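Local coordinates for protein ribosomal RNA small subunit methyltransferase D (Haemophilus influenzae, PDB 2IFT) that probably methylates the N2 amine of guanine 966 in 16S rRNA of the assembled small ribosomal subunit, using S-adenosyl-L-methionine as methyl donor, at residues 116-127 with 146-157. Residues are numbered along the deposited sequence; the frame is centred on the assembly and turned at random.
Sequences FLKQPQNQPHFD and LLCENNWLKPNA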
ATOM      1  N   PHE A 116     -13.943   1.622  -3.907  1.00 15.74           N
ATOM      2  CA  PHE A 116     -13.816   0.274  -3.365  1.00 17.05           C
ATOM      3  C   PHE A 116     -13.925   0.277  -1.835  1.00 17.85           C
ATOM      4  O   PHE A 116     -14.616  -0.557  -1.253  1.00 15.64           O
ATOM      5  CB  PHE A 116     -12.467  -0.335  -3.784  1.00 16.38           C
ATOM      6  CG  PHE A 116     -12.080  -1.580  -3.016  1.00 14.44           C
ATOM      7  CD1 PHE A 116     -11.128  -1.520  -2.002  1.00 15.69           C
ATOM      8  CD2 PHE A 116     -12.626  -2.817  -3.343  1.00 14.28           C
ATOM      9  CE1 PHE A 116     -10.716  -2.682  -1.328  1.00 15.42           C
ATOM     10  CE2 PHE A 116     -12.225  -3.985  -2.675  1.00 13.46           C
ATOM     11  CZ  PHE A 116     -11.266  -3.913  -1.667  1.00 13.86           C
ATOM     12  N   LEU A 117     -13.236   1.226  -1.203  1.00 17.66           N
ATOM     13  CA  LEU A 117     -13.219   1.345   0.250  1.00 18.01           C
ATOM     14  C   LEU A 117     -14.509   1.875   0.890  1.00 16.68           C
ATOM     15  O   LEU A 117     -14.589   1.962   2.106  1.00 16.28           O
ATOM     16  CB  LEU A 117     -12.032   2.224   0.688  1.00 15.22           C
ATOM     17  CG  LEU A 117     -10.608   1.735   0.377  1.00 15.77           C
ATOM     18  CD1 LEU A 117      -9.609   2.795   0.803  1.00 11.74           C
ATOM     19  CD2 LEU A 117     -10.324   0.420   1.105  1.00 15.09           C
ATOM     20  N   LYS A 118     -15.509   2.228   0.088  1.00 17.83           N
ATOM     21  CA  LYS A 118     -16.773   2.730   0.650  1.00 19.73           C
ATOM     22  C   LYS A 118     -17.656   1.587   1.143  1.00 20.58           C
ATOM     23  O   LYS A 118     -18.656   1.815   1.824  1.00 23.89           O
ATOM     24  CB  LYS A 118     -17.558   3.544  -0.383  1.00 18.48           C
ATOM     25  CG  LYS A 118     -16.938   4.869  -0.760  1.00 21.17           C
ATOM     26  CD  LYS A 118     -17.767   5.553  -1.841  1.00 21.48           C
ATOM     27  CE  LYS A 118     -17.161   6.886  -2.229  1.00 22.92           C
ATOM     28  NZ  LYS A 118     -17.104   7.782  -1.049  1.00 23.57           N
ATOM     29  N   GLN A 119     -17.282   0.359   0.801  1.00 20.36           N
ATOM     30  CA  GLN A 119     -18.035  -0.818   1.209  1.00 20.04           C
ATOM     31  C   GLN A 119     -17.705  -1.234   2.653  1.00 20.93           C
ATOM     32  O   GLN A 119     -16.601  -1.696   2.925  1.00 21.87           O
ATOM     33  CB  GLN A 119     -17.726  -1.958   0.238  1.00 18.34           C
ATOM     34  CG  GLN A 119     -18.381  -3.274   0.576  1.00 15.32           C
ATOM     35  CD  GLN A 119     -18.009  -4.356  -0.404  1.00 16.63           C
ATOM     36  OE1 GLN A 119     -18.610  -4.486  -1.479  1.00 15.04           O
ATOM     37  NE2 GLN A 119     -17.002  -5.138  -0.050  1.00 15.10           N
ATOM     38  N   PRO A 120     -18.661  -1.068   3.593  1.00 21.24           N
ATOM     39  CA  PRO A 120     -18.474  -1.422   5.011  1.00 20.79           C
ATOM     40  C   PRO A 120     -18.104  -2.889   5.206  1.00 20.49           C
ATOM     41  O   PRO A 120     -18.847  -3.776   4.802  1.00 21.49           O
ATOM     42  CB  PRO A 120     -19.832  -1.094   5.635  1.00 19.99           C
ATOM     43  CG  PRO A 120     -20.320   0.054   4.798  1.00 21.36           C
ATOM     44  CD  PRO A 120     -19.965  -0.405   3.392  1.00 20.99           C
ATOM     45  N   GLN A 121     -16.962  -3.150   5.827  1.00 17.53           N
ATOM     46  CA  GLN A 121     -16.538  -4.528   6.022  1.00 19.34           C
ATOM     47  C   GLN A 121     -16.933  -5.126   7.378  1.00 20.01           C
ATOM     48  O   GLN A 121     -16.850  -4.462   8.409  1.00 18.64           O
ATOM     49  CB  GLN A 121     -15.020  -4.630   5.820  1.00 19.42           C
ATOM     50  CG  GLN A 121     -14.560  -4.223   4.429  1.00 18.00           C
ATOM     51  CD  GLN A 121     -15.290  -4.982   3.323  1.00 20.16           C
ATOM     52  OE1 GLN A 121     -15.194  -6.203   3.223  1.00 21.75           O
ATOM     53  NE2 GLN A 121     -16.022  -4.252   2.488  1.00 19.57           N
ATOM     54  N   ASN A 122     -17.371  -6.382   7.364  1.00 21.92           N
ATOM     55  CA  ASN A 122     -17.763  -7.066   8.596  1.00 23.91           C
ATOM     56  C   ASN A 122     -16.545  -7.442   9.397  1.00 25.61           C
ATOM     57  O   ASN A 122     -16.617  -7.569  10.612  1.00 27.56           O
ATOM     58  CB  ASN A 122     -18.515  -8.350   8.298  1.00 24.85           C
ATOM     59  CG  ASN A 122     -19.731  -8.119   7.471  1.00 26.69           C
ATOM     60  OD1 ASN A 122     -20.324  -7.039   7.518  1.00 29.75           O
ATOM     61  ND2 ASN A 122     -20.131  -9.134   6.708  1.00 25.80           N
ATOM     62  N   GLN A 123     -15.426  -7.620   8.704  1.00 26.89           N
ATOM     63  CA  GLN A 123     -14.177  -8.025   9.334  1.00 28.04           C
ATOM     64  C   GLN A 123     -13.009  -7.281   8.693  1.00 25.68           C
ATOM     65  O   GLN A 123     -12.994  -7.083   7.484  1.00 24.57           O
ATOM     66  CB  GLN A 123     -14.014  -9.531   9.141  1.00 33.65           C
ATOM     67  CG  GLN A 123     -12.955 -10.181   9.980  1.00 40.97           C
ATOM     68  CD  GLN A 123     -13.052 -11.689   9.915  1.00 45.81           C
ATOM     69  OE1 GLN A 123     -14.098 -12.271  10.227  1.00 47.60           O
ATOM     70  NE2 GLN A 123     -11.964 -12.338   9.508  1.00 47.52           N
ATOM     71  N   PRO A 124     -12.021  -6.849   9.494  1.00 25.91           N
ATOM     72  CA  PRO A 124     -10.867  -6.125   8.936  1.00 24.46           C
ATOM     73  C   PRO A 124     -10.136  -6.984   7.903  1.00 23.79           C
ATOM     74  O   PRO A 124     -10.203  -8.211   7.956  1.00 22.92           O
ATOM     75  CB  PRO A 124     -10.005  -5.849  10.169  1.00 25.91           C
ATOM     76  CG  PRO A 124     -11.005  -5.797  11.288  1.00 25.10           C
ATOM     77  CD  PRO A 124     -11.921  -6.947  10.962  1.00 23.97           C
ATOM     78  N   HIS A 125      -9.445  -6.356   6.960  1.00 23.14           N
ATOM     79  CA  HIS A 125      -8.728  -7.127   5.947  1.00 24.23           C
ATOM     80  C   HIS A 125      -7.231  -6.860   5.897  1.00 22.79           C
ATOM     81  O   HIS A 125      -6.467  -7.726   5.483  1.00 22.12           O
ATOM     82  CB  HIS A 125      -9.258  -6.840   4.535  1.00 26.82           C
ATOM     83  CG  HIS A 125     -10.685  -7.226   4.311  1.00 28.51           C
ATOM     84  ND1 HIS A 125     -11.218  -7.386   3.050  1.00 29.76           N
ATOM     85  CD2 HIS A 125     -11.701  -7.450   5.177  1.00 29.26           C
ATOM     86  CE1 HIS A 125     -12.499  -7.693   3.149  1.00 31.32           C
ATOM     87  NE2 HIS A 125     -12.817  -7.739   4.431  1.00 29.30           N
ATOM     88  N   PHE A 126      -6.804  -5.678   6.325  1.00 20.14           N
ATOM     89  CA  PHE A 126      -5.399  -5.344   6.181  1.00 18.81           C
ATOM     90  C   PHE A 126      -4.514  -5.024   7.376  1.00 17.79           C
ATOM     91  O   PHE A 126      -4.899  -4.276   8.279  1.00 18.58           O
ATOM     92  CB  PHE A 126      -5.295  -4.206   5.165  1.00 15.79           C
ATOM     93  CG  PHE A 126      -6.104  -4.438   3.922  1.00 14.71           C
ATOM     94  CD1 PHE A 126      -7.219  -3.656   3.645  1.00 12.18           C
ATOM     95  CD2 PHE A 126      -5.753  -5.451   3.023  1.00 14.05           C
ATOM     96  CE1 PHE A 126      -7.984  -3.876   2.480  1.00 11.35           C
ATOM     97  CE2 PHE A 126      -6.508  -5.678   1.861  1.00 13.14           C
ATOM     98  CZ  PHE A 126      -7.627  -4.886   1.594  1.00  9.78           C
ATOM     99  N   ASP A 127      -3.313  -5.602   7.337  1.00 18.16           N
ATOM    100  CA  ASP A 127      -2.269  -5.419   8.347  1.00 18.38           C
ATOM    101  C   ASP A 127      -1.376  -4.274   7.883  1.00 17.54           C
ATOM    102  O   ASP A 127      -0.760  -3.579   8.695  1.00 17.43           O
ATOM    103  CB  ASP A 127      -1.402  -6.679   8.467  1.00 20.69           C
ATOM    104  CG  ASP A 127      -2.148  -7.854   9.052  1.00 26.11           C
ATOM    105  OD1 ASP A 127      -2.372  -7.859  10.280  1.00 28.16           O
ATOM    106  OD2 ASP A 127      -2.518  -8.771   8.285  1.00 29.33           O
ATOM    107  N   LEU A 146     -12.062   6.621   4.738  1.00 17.20           N
ATOM    108  CA  LEU A 146     -12.779   5.389   4.427  1.00 15.94           C
ATOM    109  C   LEU A 146     -12.196   4.159   5.137  1.00 17.07           C
ATOM    110  O   LEU A 146     -12.938   3.315   5.638  1.00 14.23           O
ATOM    111  CB  LEU A 146     -12.796   5.183   2.917  1.00 14.95           C
ATOM    112  CG  LEU A 146     -13.522   6.298   2.143  1.00 17.84           C
ATOM    113  CD1 LEU A 146     -13.289   6.135   0.643  1.00 12.49           C
ATOM    114  CD2 LEU A 146     -15.019   6.263   2.467  1.00 14.00           C
ATOM    115  N   LEU A 147     -10.872   4.047   5.174  1.00 18.11           N
ATOM    116  CA  LEU A 147     -10.245   2.925   5.865  1.00 19.43           C
ATOM    117  C   LEU A 147     -10.794   2.857   7.282  1.00 21.71           C
ATOM    118  O   LEU A 147     -11.216   1.799   7.745  1.00 22.01           O
ATOM    119  CB  LEU A 147      -8.724   3.102   5.924  1.00 17.41           C
ATOM    120  CG  LEU A 147      -7.927   2.780   4.659  1.00 15.46           C
ATOM    121  CD1 LEU A 147      -6.480   3.180   4.864  1.00 16.50           C
ATOM    122  CD2 LEU A 147      -8.035   1.291   4.337  1.00 14.03           C
ATOM    123  N   CYS A 148     -10.787   4.001   7.964  1.00 26.21           N
ATOM    124  CA  CYS A 148     -11.280   4.096   9.342  1.00 29.76           C
ATOM    125  C   CYS A 148     -12.779   3.886   9.456  1.00 29.48           C
ATOM    126  O   CYS A 148     -13.257   3.132  10.301  1.00 28.93           O
ATOM    127  CB  CYS A 148     -10.948   5.464   9.934  1.00 32.83           C
ATOM    128  SG  CYS A 148      -9.317   5.588  10.682  1.00 48.51           S
ATOM    129  N   GLU A 149     -13.514   4.581   8.602  1.00 29.88           N
ATOM    130  CA  GLU A 149     -14.962   4.513   8.599  1.00 30.22           C
ATOM    131  C   GLU A 149     -15.518   3.128   8.354  1.00 27.19           C
ATOM    132  O   GLU A 149     -16.436   2.700   9.034  1.00 25.10           O
ATOM    133  CB  GLU A 149     -15.507   5.451   7.529  1.00 35.06           C
ATOM    134  CG  GLU A 149     -16.557   6.423   8.016  1.00 43.51           C
ATOM    135  CD  GLU A 149     -16.613   7.670   7.149  1.00 48.62           C
ATOM    136  OE1 GLU A 149     -16.920   7.544   5.938  1.00 50.51           O
ATOM    137  OE2 GLU A 149     -16.339   8.775   7.678  1.00 50.86           O
ATOM    138  N   ASN A 150     -14.944   2.411   7.394  1.00 26.27           N
ATOM    139  CA  ASN A 150     -15.483   1.113   7.047  1.00 21.76           C
ATOM    140  C   ASN A 150     -14.815  -0.170   7.514  1.00 18.94           C
ATOM    141  O   ASN A 150     -14.860  -1.183   6.821  1.00 18.55           O
ATOM    142  CB  ASN A 150     -15.743   1.084   5.537  1.00 22.97           C
ATOM    143  CG  ASN A 150     -16.712   2.185   5.102  1.00 23.85           C
ATOM    144  OD1 ASN A 150     -17.807   2.308   5.647  1.00 23.46           O
ATOM    145  ND2 ASN A 150     -16.308   2.991   4.126  1.00 24.34           N
ATOM    146  N   ASN A 151     -14.199  -0.124   8.691  1.00 16.57           N
ATOM    147  CA  ASN A 151     -13.643  -1.324   9.311  1.00 15.75           C
ATOM    148  C   ASN A 151     -12.697  -2.138   8.423  1.00 15.09           C
ATOM    149  O   ASN A 151     -12.826  -3.356   8.339  1.00 17.62           O
ATOM    150  CB  ASN A 151     -14.841  -2.189   9.745  1.00 12.69           C
ATOM    151  CG  ASN A 151     -14.476  -3.264  10.755  1.00 16.06           C
ATOM    152  OD1 ASN A 151     -13.694  -3.029  11.670  1.00 16.73           O
ATOM    153  ND2 ASN A 151     -15.074  -4.446  10.608  1.00 15.25           N
ATOM    154  N   TRP A 152     -11.740  -1.479   7.781  1.00 13.88           N
ATOM    155  CA  TRP A 152     -10.816  -2.168   6.889  1.00 12.39           C
ATOM    156  C   TRP A 152      -9.531  -2.610   7.552  1.00 13.21           C
ATOM    157  O   TRP A 152      -8.920  -3.604   7.148  1.00  9.61           O
ATOM    158  CB  TRP A 152     -10.423  -1.269   5.720  1.00 12.60           C
ATOM    159  CG  TRP A 152     -11.490  -1.060   4.733  1.00 14.04           C
ATOM    160  CD1 TRP A 152     -12.337  -0.001   4.656  1.00 13.33           C
ATOM    161  CD2 TRP A 152     -11.861  -1.957   3.680  1.00 14.22           C
ATOM    162  NE1 TRP A 152     -13.217  -0.178   3.620  1.00 16.36           N
ATOM    163  CE2 TRP A 152     -12.947  -1.370   3.004  1.00 14.24           C
ATOM    164  CE3 TRP A 152     -11.377  -3.203   3.247  1.00 15.57           C
ATOM    165  CZ2 TRP A 152     -13.566  -1.983   1.909  1.00 15.36           C
ATOM    166  CZ3 TRP A 152     -11.995  -3.819   2.155  1.00 15.36           C
ATOM    167  CH2 TRP A 152     -13.077  -3.204   1.499  1.00 17.26           C
ATOM    168  N   LEU A 153      -9.127  -1.854   8.565  1.00 13.04           N
ATOM    169  CA  LEU A 153      -7.882  -2.096   9.259  1.00 15.80           C
ATOM    170  C   LEU A 153      -7.917  -3.006  10.446  1.00 19.34           C
ATOM    171  O   LEU A 153      -8.779  -2.910  11.314  1.00 20.07           O
ATOM    172  CB  LEU A 153      -7.278  -0.771   9.691  1.00 15.96           C
ATOM    173  CG  LEU A 153      -7.011   0.164   8.512  1.00 18.76           C
ATOM    174  CD1 LEU A 153      -6.543   1.489   9.057  1.00 18.69           C
ATOM    175  CD2 LEU A 153      -5.971  -0.442   7.561  1.00 15.67           C
ATOM    176  N   LYS A 154      -6.933  -3.886  10.477  1.00 21.94           N
ATOM    177  CA  LYS A 154      -6.789  -4.818  11.564  1.00 22.75           C
ATOM    178  C   LYS A 154      -5.979  -4.085  12.622  1.00 24.21           C
ATOM    179  O   LYS A 154      -5.226  -3.147  12.314  1.00 23.09           O
ATOM    180  CB  LYS A 154      -6.078  -6.049  11.046  1.00 23.70           C
ATOM    181  CG  LYS A 154      -6.851  -6.666   9.896  1.00 25.76           C
ATOM    182  CD  LYS A 154      -6.158  -7.867   9.322  1.00 27.44           C
ATOM    183  CE  LYS A 154      -5.677  -8.788  10.408  1.00 29.39           C
ATOM    184  NZ  LYS A 154      -5.428 -10.127   9.842  1.00 32.58           N
ATOM    185  N   PRO A 155      -6.123  -4.490  13.885  1.00 25.13           N
ATOM    186  CA  PRO A 155      -5.379  -3.824  14.951  1.00 26.05           C
ATOM    187  C   PRO A 155      -3.877  -3.743  14.691  1.00 26.50           C
ATOM    188  O   PRO A 155      -3.260  -4.690  14.206  1.00 26.17           O
ATOM    189  CB  PRO A 155      -5.749  -4.646  16.194  1.00 26.83           C
ATOM    190  CG  PRO A 155      -6.086  -6.016  15.637  1.00 27.49           C
ATOM    191  CD  PRO A 155      -6.877  -5.648  14.402  1.00 28.03           C
ATOM    192  N   ASN A 156      -3.304  -2.580  14.981  1.00 26.18           N
ATOM    193  CA  ASN A 156      -1.875  -2.351  14.815  1.00 25.11           C
ATOM    194  C   ASN A 156      -1.404  -2.277  13.378  1.00 22.37           C
ATOM    195  O   ASN A 156      -0.206  -2.356  13.122  1.00 18.77           O
ATOM    196  CB  ASN A 156      -1.082  -3.435  15.546  1.00 27.12           C
ATOM    197  CG  ASN A 156      -1.437  -3.504  17.008  1.00 31.81           C
ATOM    198  OD1 ASN A 156      -1.549  -2.466  17.678  1.00 34.08           O
ATOM    199  ND2 ASN A 156      -1.614  -4.719  17.523  1.00 29.76           N
ATOM    200  N   ALA A 157      -2.338  -2.138  12.444  1.00 20.52           N
ATOM    201  CA  ALA A 157      -1.977  -2.031  11.039  1.00 20.13           C
ATOM    202  C   ALA A 157      -1.160  -0.768  10.864  1.00 18.77           C
ATOM    203  O   ALA A 157      -1.390   0.226  11.560  1.00 16.48           O
ATOM    204  CB  ALA A 157      -3.231  -1.958  10.174  1.00 20.59           C
TER
HETATM  205  O   HOH W   1      -2.077  -5.562  12.041  1.00 29.89           O
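W152 lies between L117 and Q121, and its indole illustrates how one large side chain can organise two connecting loops. CB sets out away from 116-127, but with CG beside the backbone N and anti to the carbonyl carbon (chi1 -72°) the indole is brought back against it. CG and CD1 lie against CD2 of L117, which sits over the centre of the five-membered ring, 3.7 Å from its centroid. On the opposite face CG of Q121 lies over the six-membered ring, and its amide, turned 22° from the indole plane, places CD and NE2 over CH2. On the pyrrole side NE1 donates to L117 O at 3.0 Å. That carbonyl also takes ND2 of N150, at 2.8 Å and on a lone pair, so two side chains grip one oxygen. Around the benzo rim, CE3 touches CE1 of F126 at 3.5 Å, the two rings rim to rim; the edge at CZ3 faces the H125 imidazole in a T-shaped pair; CH2 meets CZ of F116 obliquely; and CZ2 passes near Q119 O. That oxygen accepts from Q121 NE2 at 2.7 Å, a bond that steadies the amide above the indole.

F126 N to W152 O and K154 N to F126 O make a short parallel bridge of F126 with L153; H125 N gives W152 O a second donor. Just past the helix end, N151 ND2 donates to Q121 O at 2.8 Å, beside Q121 N donating to N150 O. D127 OD2 forms a salt bridge to K154 NZ at 3.6 Å and accepts from E56 N. The arrangement packs the loop entering strand 126-131 against the helix end and return loop of the beta-alpha-beta crossover from that strand through helix 139-149 to parallel strand 157-164, in the Rossmann-like methyltransferase fold.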